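Local coordinates for protein Alpha/beta hydrolase (PDB 4R1D) that probably hydrolyses lipids as a calcium-binding lipase toxin of the H2 type VI secretion system, held here in complex with the immunity protein Tli4, at residues Tyr359-Asn362 with Glu367-Tyr370; Thr373-Leu378 with Leu443-Asp448; Phe517-Lys522 with Gln526-Arg531. All coordinates share one frame; numbering follows the deposited sequence.

Contact 1: residues Tyr359-Asn362 with Glu367-Tyr370; sequences YPQN and EEIY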
loop_
_atom_site.group_PDB
_atom_site.type_symbol
_atom_site.label_atom_id
_atom_site.label_comp_id
_atom_site.label_asym_id
_atom_site.label_seq_id
_atom_site.Cartn_x
_atom_site.Cartn_y
_atom_site.Cartn_z
ATOM N N TYR A 359 -11.006 -20.728 16.666
ATOM C CA TYR A 359 -11.532 -19.371 16.604
ATOM C C TYR A 359 -11.716 -18.910 15.157
ATOM O O TYR A 359 -10.966 -19.337 14.283
ATOM C CB TYR A 359 -10.573 -18.433 17.348
ATOM C CG TYR A 359 -10.311 -18.875 18.771
ATOM C CD1 TYR A 359 -9.282 -19.759 19.071
ATOM C CD2 TYR A 359 -11.105 -18.420 19.821
ATOM C CE1 TYR A 359 -9.043 -20.180 20.390
ATOM C CE2 TYR A 359 -10.870 -18.832 21.133
ATOM C CZ TYR A 359 -9.840 -19.712 21.406
ATOM O OH TYR A 359 -9.613 -20.130 22.711
ATOM N N PRO A 360 -12.732 -18.063 14.897
ATOM C CA PRO A 360 -13.734 -17.592 15.869
ATOM C C PRO A 360 -14.612 -18.740 16.360
ATOM O O PRO A 360 -14.889 -19.673 15.605
ATOM C CB PRO A 360 -14.607 -16.630 15.052
ATOM C CG PRO A 360 -13.804 -16.288 13.843
ATOM C CD PRO A 360 -12.951 -17.483 13.563
ATOM N N GLN A 361 -15.044 -18.651 17.616
ATOM C CA GLN A 361 -15.934 -19.636 18.220
ATOM C C GLN A 361 -17.380 -19.219 18.003
ATOM O O GLN A 361 -18.277 -20.069 17.909
ATOM C CB GLN A 361 -15.669 -19.730 19.725
ATOM C CG GLN A 361 -14.286 -20.213 20.122
ATOM C CD GLN A 361 -14.138 -20.303 21.634
ATOM O OE1 GLN A 361 -13.750 -21.343 22.179
ATOM N NE2 GLN A 361 -14.462 -19.219 22.315
ATOM N N ASN A 362 -17.607 -17.908 17.919
ATOM C CA ASN A 362 -18.965 -17.402 17.712
ATOM C C ASN A 362 -19.067 -16.376 16.588
ATOM O O ASN A 362 -19.770 -15.373 16.692
ATOM C CB ASN A 362 -19.565 -16.836 19.002
ATOM C CG ASN A 362 -21.048 -16.531 18.862
ATOM O OD1 ASN A 362 -21.785 -17.264 18.194
ATOM N ND2 ASN A 362 -21.490 -15.438 19.472
ATOM N N GLU A 367 -13.747 -9.298 17.479
ATOM C CA GLU A 367 -13.579 -9.267 18.931
ATOM C C GLU A 367 -12.787 -10.469 19.445
ATOM O O GLU A 367 -11.981 -10.349 20.366
ATOM C CB GLU A 367 -14.943 -9.221 19.633
ATOM C CG GLU A 367 -15.815 -8.031 19.253
ATOM C CD GLU A 367 -15.252 -6.705 19.729
ATOM O OE1 GLU A 367 -14.584 -6.681 20.783
ATOM O OE2 GLU A 367 -15.479 -5.686 19.042
ATOM N N GLU A 368 -13.027 -11.631 18.849
ATOM C CA GLU A 368 -12.403 -12.864 19.317
ATOM C C GLU A 368 -10.912 -12.965 19.012
ATOM O O GLU A 368 -10.158 -13.573 19.762
ATOM C CB GLU A 368 -13.128 -14.081 18.746
ATOM C CG GLU A 368 -14.584 -14.167 19.146
ATOM C CD GLU A 368 -15.176 -15.488 18.745
ATOM O OE1 GLU A 368 -14.580 -16.522 19.106
ATOM O OE2 GLU A 368 -16.201 -15.496 18.039
ATOM N N ILE A 369 -10.485 -12.362 17.912
ATOM C CA ILE A 369 -9.100 -12.503 17.464
ATOM C C ILE A 369 -8.418 -11.151 17.271
ATOM O O ILE A 369 -7.389 -10.879 17.885
ATOM C CB ILE A 369 -9.033 -13.295 16.147
ATOM C CG1 ILE A 369 -9.665 -14.681 16.330
ATOM C CG2 ILE A 369 -7.602 -13.450 15.684
ATOM C CD1 ILE A 369 -9.835 -15.478 15.029
ATOM N N TYR A 370 -9.002 -10.292 16.437
ATOM C CA TYR A 370 -8.285 -9.081 16.003
ATOM C C TYR A 370 -8.006 -8.071 17.121
ATOM O O TYR A 370 -6.924 -7.499 17.168
ATOM C CB TYR A 370 -8.979 -8.390 14.817
ATOM C CG TYR A 370 -9.294 -9.322 13.679
ATOM C CD1 TYR A 370 -8.558 -10.485 13.490
ATOM C CD2 TYR A 370 -10.337 -9.045 12.790
ATOM C CE1 TYR A 370 -8.850 -11.362 12.453
ATOM C CE2 TYR A 370 -10.641 -9.909 11.750
ATOM C CZ TYR A 370 -9.897 -11.072 11.590
ATOM O OH TYR A 370 -10.197 -11.934 10.560
#
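A carboxylate bridging two successive backbone N-H groups joins the loop at 359-362, which leaves the edge strand 358-359 of the mixed sheet, to the short helix 365-370 that follows. Glu368 OE1 takes the N-H of Gln361 at 2.6 Å, a short and nearly straight bond (168°), while Glu368 OE2 takes the N-H of Asn362 at 2.8 Å in a more bent one (150°). Both donors come in on the syn side of their oxygens, a little out of the carboxylate plane. Glutamate has the length for this: from the helix its extended chain (chi2 -171°) carries the flat group across to the loop. Pro360, preceded by a cis peptide bond, has no N-H to offer; the two donors are the next N-H groups along the chain. Beneath the polar clasp lies an apolar layer. Ile369 reaches out with CD1, which rests 3.8 Å from Tyr359 CB and 4.0 Å from Pro360 CD, and Trp338 and Leu339 border the same patch. The Tyr359 ring turns its CD2 edge to Glu368 OE1, while its hydroxyl bonds to Arg357. Glu368 OE2 also accepts the N-H of Asp364, just ahead of the helix. With three backbone N-H groups pointing at it, the carboxylate is probably stabilised as the anion, and its rotation is fixed from both oxygens.

Contact 2: residues Thr373-Leu378 with Leu443-Asp448; sequences TTWYGL and LIWKGD
A type I beta turn, Thr374 to Gly377, meets the mixed four-stranded sheet through a T-shaped tryptophan pair: Trp375 from the turn sets the edge of its indole against a face of Trp445 on strand 443-446. The six-membered ring of Trp375 and the five-membered ring of Trp445 have centroids 5.0 Å apart and planes inclined at 74°. The leading atom is Trp375 CZ3, which lies over the indole of Trp445, displaced toward its rim, at 3.6 Å from Trp445 CD2. Its neighbour Trp375 CH2 comes down nearer the base of the partner, 4.1 Å from Trp445 CB. This places C-H bonds, slightly positive at the ring edge, over a pi face, and tryptophan suits both roles because its long bicyclic ring spans the distance between turn and strand. With CG between the backbone N and the carbonyl carbon (chi1 72°), the Trp375 indole lies over the next residue, Tyr376 CB sitting 3.9 Å above the centre of one face, and its CZ3 edge is directed at Trp445. The turn itself is closed by the bond from Gly377 N to Thr374 O (2.9 Å), and the missing side chain of Gly377 leaves space for that carbonyl. On the sheet, Trp445 stands on the face that also carries Leu443, and both pack on Ile478 of strand 477-479. Pro476 and Leu341 touch both indoles. Each indole N-H is satisfied beyond the pair: Trp375 NE1 bonds to Glu453 OE2, and Trp445 NE1 to the hydroxyl of Tyr291 on helix 289-296.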
loop_
_atom_site.group_PDB
_atom_site.type_symbol
_atom_site.label_atom_id
_atom_site.label_comp_id
_atom_site.label_asym_id
_atom_site.label_seq_id
_atom_site.Cartn_x
_atom_site.Cartn_y
_atom_site.Cartn_z
ATOM N N THR A 373 -6.087 -9.225 23.071
ATOM C CA THR A 373 -4.711 -8.897 23.424
ATOM C C THR A 373 -3.952 -10.032 24.105
ATOM O O THR A 373 -2.808 -9.842 24.522
ATOM C CB THR A 373 -4.623 -7.632 24.311
ATOM O OG1 THR A 373 -5.341 -7.843 25.533
ATOM C CG2 THR A 373 -5.204 -6.427 23.579
ATOM N N THR A 374 -4.591 -11.194 24.236
ATOM C CA THR A 374 -3.919 -12.364 24.798
ATOM C C THR A 374 -2.915 -12.923 23.797
ATOM O O THR A 374 -2.853 -12.476 22.649
ATOM C CB THR A 374 -4.913 -13.484 25.199
ATOM O OG1 THR A 374 -5.439 -14.100 24.020
ATOM C CG2 THR A 374 -6.054 -12.923 26.025
ATOM N N TRP A 375 -2.142 -13.917 24.225
ATOM C CA TRP A 375 -1.080 -14.467 23.385
ATOM C C TRP A 375 -1.510 -14.902 21.978
ATOM O O TRP A 375 -0.684 -14.916 21.069
ATOM C CB TRP A 375 -0.378 -15.635 24.087
ATOM C CG TRP A 375 -1.198 -16.878 24.160
ATOM C CD1 TRP A 375 -2.107 -17.203 25.126
ATOM C CD2 TRP A 375 -1.193 -17.969 23.231
ATOM N NE1 TRP A 375 -2.673 -18.430 24.853
ATOM C CE2 TRP A 375 -2.122 -18.923 23.700
ATOM C CE3 TRP A 375 -0.496 -18.233 22.044
ATOM C CZ2 TRP A 375 -2.369 -20.120 23.027
ATOM C CZ3 TRP A 375 -0.733 -19.428 21.386
ATOM C CH2 TRP A 375 -1.667 -20.353 21.873
ATOM N N TYR A 376 -2.775 -15.281 21.790
ATOM C CA TYR A 376 -3.192 -15.780 20.484
ATOM C C TYR A 376 -3.894 -14.714 19.650
ATOM O O TYR A 376 -4.372 -14.998 18.560
ATOM C CB TYR A 376 -4.043 -17.072 20.576
ATOM C CG TYR A 376 -5.399 -16.916 21.244
ATOM C CD1 TYR A 376 -6.525 -16.581 20.506
ATOM C CD2 TYR A 376 -5.545 -17.107 22.615
ATOM C CE1 TYR A 376 -7.776 -16.441 21.116
ATOM C CE2 TYR A 376 -6.773 -16.963 23.231
ATOM C CZ TYR A 376 -7.884 -16.634 22.483
ATOM O OH TYR A 376 -9.107 -16.494 23.096
ATOM N N GLY A 377 -3.936 -13.489 20.163
ATOM C CA GLY A 377 -4.580 -12.393 19.456
ATOM C C GLY A 377 -3.753 -11.928 18.277
ATOM O O GLY A 377 -2.590 -12.292 18.154
ATOM N N LEU A 378 -4.356 -11.125 17.405
ATOM C CA LEU A 378 -3.661 -10.642 16.210
ATOM C C LEU A 378 -2.489 -9.740 16.588
ATOM O O LEU A 378 -1.406 -9.828 16.002
ATOM C CB LEU A 378 -4.632 -9.861 15.344
ATOM C CG LEU A 378 -4.069 -9.435 13.989
ATOM C CD1 LEU A 378 -3.780 -10.664 13.135
ATOM C CD2 LEU A 378 -5.077 -8.517 13.299
ATOM N N LEU A 443 -4.695 -22.055 10.457
ATOM C CA LEU A 443 -3.653 -21.382 11.187
ATOM C C LEU A 443 -3.572 -22.114 12.514
ATOM O O LEU A 443 -4.480 -22.013 13.333
ATOM C CB LEU A 443 -4.019 -19.915 11.390
ATOM C CG LEU A 443 -2.874 -18.934 11.652
ATOM C CD1 LEU A 443 -1.984 -19.440 12.776
ATOM C CD2 LEU A 443 -2.070 -18.730 10.390
ATOM N N ILE A 444 -2.490 -22.857 12.716
ATOM C CA ILE A 444 -2.386 -23.751 13.869
ATOM C C ILE A 444 -1.247 -23.398 14.811
ATOM O O ILE A 444 -0.095 -23.318 14.404
ATOM C CB ILE A 444 -2.174 -25.205 13.414
ATOM C CG1 ILE A 444 -3.329 -25.664 12.521
ATOM C CG2 ILE A 444 -2.012 -26.123 14.631
ATOM C CD1 ILE A 444 -2.919 -26.777 11.536
ATOM N N TRP A 445 -1.583 -23.188 16.082
ATOM C CA TRP A 445 -0.585 -23.054 17.128
ATOM C C TRP A 445 -0.550 -24.412 17.801
ATOM O O TRP A 445 -1.542 -24.831 18.399
ATOM C CB TRP A 445 -1.035 -22.045 18.176
ATOM C CG TRP A 445 -0.826 -20.591 17.855
ATOM C CD1 TRP A 445 -1.785 -19.686 17.473
ATOM C CD2 TRP A 445 0.397 -19.858 17.956
ATOM N NE1 TRP A 445 -1.224 -18.440 17.317
ATOM C CE2 TRP A 445 0.113 -18.519 17.606
ATOM C CE3 TRP A 445 1.706 -20.200 18.307
ATOM C CZ2 TRP A 445 1.093 -17.527 17.590
ATOM C CZ3 TRP A 445 2.677 -19.214 18.292
ATOM C CH2 TRP A 445 2.366 -17.894 17.924
ATOM N N LYS A 446 0.577 -25.100 17.700
ATOM C CA LYS A 446 0.694 -26.434 18.276
ATOM C C LYS A 446 1.627 -26.393 19.478
ATOM O O LYS A 446 2.750 -25.902 19.386
ATOM C CB LYS A 446 1.209 -27.406 17.217
ATOM C CG LYS A 446 1.340 -28.832 17.696
ATOM C CD LYS A 446 1.968 -29.710 16.631
ATOM C CE LYS A 446 0.943 -30.174 15.619
ATOM N NZ LYS A 446 1.446 -31.348 14.843
ATOM N N GLY A 447 1.155 -26.886 20.622
ATOM C CA GLY A 447 1.945 -26.846 21.838
ATOM C C GLY A 447 1.086 -26.636 23.072
ATOM O O GLY A 447 -0.138 -26.659 22.985
ATOM N N ASP A 448 1.727 -26.420 24.214
ATOM C CA ASP A 448 1.022 -26.300 25.489
ATOM C C ASP A 448 0.944 -24.846 25.954
ATOM O O ASP A 448 1.949 -24.264 26.337
ATOM C CB ASP A 448 1.715 -27.161 26.550
ATOM C CG ASP A 448 1.132 -26.964 27.931
ATOM O OD1 ASP A 448 -0.052 -26.585 28.026
ATOM O OD2 ASP A 448 1.859 -27.193 28.920
#

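Contact 3: residues Phe517-Lys522 with Gln526-Arg531; sequences FRHGSK and QANTKR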
loop_
_atom_site.group_PDB
_atom_site.type_symbol
_atom_site.label_atom_id
_atom_site.label_comp_id
_atom_site.label_asym_id
_atom_site.label_seq_id
_atom_site.Cartn_x
_atom_site.Cartn_y
_atom_site.Cartn_z
ATOM N N PHE A 517 -14.433 -19.720 -12.217
ATOM C CA PHE A 517 -13.456 -20.710 -12.676
ATOM C C PHE A 517 -12.534 -21.141 -11.551
ATOM O O PHE A 517 -11.746 -20.340 -11.018
ATOM C CB PHE A 517 -12.655 -20.171 -13.863
ATOM C CG PHE A 517 -13.506 -19.840 -15.053
ATOM C CD1 PHE A 517 -14.237 -18.661 -15.093
ATOM C CD2 PHE A 517 -13.589 -20.713 -16.127
ATOM C CE1 PHE A 517 -15.029 -18.351 -16.168
ATOM C CE2 PHE A 517 -14.381 -20.417 -17.209
ATOM C CZ PHE A 517 -15.103 -19.227 -17.240
ATOM N N ARG A 518 -12.648 -22.418 -11.190
ATOM C CA ARG A 518 -11.924 -22.969 -10.063
ATOM C C ARG A 518 -10.660 -23.657 -10.596
ATOM O O ARG A 518 -10.705 -24.785 -11.096
ATOM C CB ARG A 518 -12.839 -23.946 -9.334
ATOM C CG ARG A 518 -12.315 -24.592 -8.051
ATOM C CD ARG A 518 -13.475 -25.425 -7.480
ATOM N NE ARG A 518 -13.185 -26.153 -6.245
ATOM C CZ ARG A 518 -13.331 -25.664 -5.017
ATOM N NH1 ARG A 518 -13.725 -24.405 -4.833
ATOM N NH2 ARG A 518 -13.067 -26.437 -3.964
ATOM N N HIS A 519 -9.534 -22.958 -10.518
ATOM C CA HIS A 519 -8.311 -23.435 -11.165
ATOM C C HIS A 519 -7.422 -24.215 -10.199
ATOM O O HIS A 519 -7.230 -23.821 -9.057
ATOM C CB HIS A 519 -7.532 -22.272 -11.804
ATOM C CG HIS A 519 -8.248 -21.635 -12.956
ATOM N ND1 HIS A 519 -8.225 -20.276 -13.190
ATOM C CD2 HIS A 519 -8.997 -22.174 -13.945
ATOM C CE1 HIS A 519 -8.942 -20.004 -14.265
ATOM N NE2 HIS A 519 -9.425 -21.138 -14.742
ATOM N N GLY A 520 -6.861 -25.322 -10.668
ATOM C CA GLY A 520 -5.983 -26.105 -9.824
ATOM C C GLY A 520 -6.574 -27.444 -9.426
ATOM O O GLY A 520 -7.597 -27.874 -9.960
ATOM N N SER A 521 -5.933 -28.088 -8.457
ATOM C CA SER A 521 -6.241 -29.469 -8.112
ATOM C C SER A 521 -7.678 -29.691 -7.629
ATOM O O SER A 521 -8.223 -30.792 -7.778
ATOM C CB SER A 521 -5.257 -29.966 -7.057
ATOM O OG SER A 521 -5.594 -29.452 -5.779
ATOM N N LYS A 522 -8.296 -28.664 -7.048
ATOM C CA LYS A 522 -9.654 -28.801 -6.520
ATOM C C LYS A 522 -10.742 -28.478 -7.541
ATOM O O LYS A 522 -11.931 -28.551 -7.240
ATOM C CB LYS A 522 -9.836 -27.953 -5.253
ATOM C CG LYS A 522 -8.764 -28.211 -4.201
ATOM C CD LYS A 522 -8.949 -27.350 -2.956
ATOM C CE LYS A 522 -10.172 -27.766 -2.128
ATOM N NZ LYS A 522 -10.039 -29.167 -1.606
ATOM N N GLN A 526 -10.431 -30.511 -18.621
ATOM C CA GLN A 526 -9.248 -31.012 -19.308
ATOM C C GLN A 526 -8.190 -29.946 -19.582
ATOM O O GLN A 526 -7.026 -30.271 -19.844
ATOM C CB GLN A 526 -9.642 -31.774 -20.588
ATOM C CG GLN A 526 -10.258 -30.922 -21.681
ATOM C CD GLN A 526 -10.637 -31.750 -22.902
ATOM O OE1 GLN A 526 -10.498 -32.974 -22.900
ATOM N NE2 GLN A 526 -11.126 -31.090 -23.941
ATOM N N ALA A 527 -8.581 -28.675 -19.518
ATOM C CA ALA A 527 -7.629 -27.573 -19.679
ATOM C C ALA A 527 -7.179 -27.026 -18.332
ATOM O O ALA A 527 -6.570 -25.954 -18.253
ATOM C CB ALA A 527 -8.239 -26.465 -20.521
ATOM N N ASN A 528 -7.471 -27.779 -17.276
ATOM C CA ASN A 528 -7.233 -27.334 -15.905
ATOM C C ASN A 528 -6.439 -28.384 -15.124
ATOM O O ASN A 528 -6.653 -28.564 -13.928
ATOM C CB ASN A 528 -8.591 -27.086 -15.243
ATOM C CG ASN A 528 -8.499 -26.356 -13.907
ATOM O OD1 ASN A 528 -7.494 -25.732 -13.573
ATOM N ND2 ASN A 528 -9.581 -26.416 -13.151
ATOM N N THR A 529 -5.527 -29.079 -15.801
ATOM C CA THR A 529 -4.772 -30.165 -15.170
ATOM C C THR A 529 -3.434 -29.751 -14.568
ATOM O O THR A 529 -2.851 -30.510 -13.799
ATOM C CB THR A 529 -4.506 -31.333 -16.145
ATOM O OG1 THR A 529 -3.592 -30.903 -17.164
ATOM C CG2 THR A 529 -5.805 -31.796 -16.772
ATOM N N LYS A 530 -2.933 -28.568 -14.919
ATOM C CA LYS A 530 -1.695 -28.079 -14.322
ATOM C C LYS A 530 -1.907 -27.716 -12.859
ATOM O O LYS A 530 -3.014 -27.381 -12.453
ATOM C CB LYS A 530 -1.181 -26.848 -15.073
ATOM C CG LYS A 530 -0.835 -27.101 -16.530
ATOM C CD LYS A 530 0.282 -28.127 -16.675
ATOM C CE LYS A 530 0.761 -28.220 -18.119
ATOM N NZ LYS A 530 -0.354 -28.553 -19.049
ATOM N N ARG A 531 -0.841 -27.762 -12.069
ATOM C CA ARG A 531 -0.904 -27.312 -10.675
ATOM C C ARG A 531 -1.471 -25.891 -10.651
ATOM O O ARG A 531 -1.154 -25.085 -11.532
ATOM C CB ARG A 531 0.503 -27.303 -10.065
ATOM C CG ARG A 531 0.575 -26.875 -8.592
ATOM C CD ARG A 531 2.025 -26.613 -8.175
ATOM N NE ARG A 531 2.159 -26.464 -6.730
ATOM C CZ ARG A 531 3.181 -25.864 -6.123
ATOM N NH1 ARG A 531 4.173 -25.346 -6.838
ATOM N NH2 ARG A 531 3.210 -25.782 -4.798
#
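Asn528 ND2 donates to the backbone carbonyl Arg518 O at 2.9 Å, one half of a two-bond grip in which a side-chain amide takes the place of a neighbouring strand. The strand so gripped is 515-519, the last strand at one side of the parallel sheet of this alpha/beta hydrolase fold. The other half runs the opposite way: Gly520 N gives its hydrogen to Asn528 OD1 at 3.0 Å. This second bond is the straighter (166° against 144°), and in each the donor is tilted modestly from the plane of the carbonyl it meets. Asparagine suits the place because one short amide offers both a donor and an acceptor, matching the C=O and the N-H that lie on either side of His519 along the backbone. With CG anti to its own N (chi1 -169°), the Asn528 amide is carried toward the strand, reaching the edge turned away from strand 427-432, whose residue Tyr431 pairs with the backbone of Phe517 and His519. The His519 ring crosses the amide nearly at a right angle, with Asn528 OD1 at the ring edge, 3.9 Å from His519 CD2; on the other side of the ring, His519 ND1 is hydrogen-bonded to Tyr533 OH. Gly520 follows with a positive phi and an extended psi, at which a CB would jam against the preceding carbonyl O, so glycine suits it; the chain then turns at Ser521. Arg518 NE donates to Lys522 O (2.9 Å) across the turn; the oxygen lies close to the guanidinium plane, but NE approaches from above the carbonyl plane, while Gln506 holds NH1 and Ser492 holds NH2. On the 526-531 side, Lys530 O, bonded to Arg543, comes within 4.2 Å of Gly520 CA.

In the fold
Following the chain from its N terminus, contact 1 comes first and closes a tight loop between edge strand 358-359 and helix 365-370. A few residues on, contact 2 opens, and its 373-378 segment reaches across 64 intervening residues to strand 443-446 of the same mixed sheet. The two are adjacent, with centres 12 Å apart: Leu378 N probably bonds to Ile369 O, and the Tyr359 and Tyr376 rings stack. Contact 3 closes another short loop near the C-terminal end, after strand 515-519 of the parallel sheet, with its centre about 33 Å from that of contact 1. The three follow in series, neither nesting nor crossing.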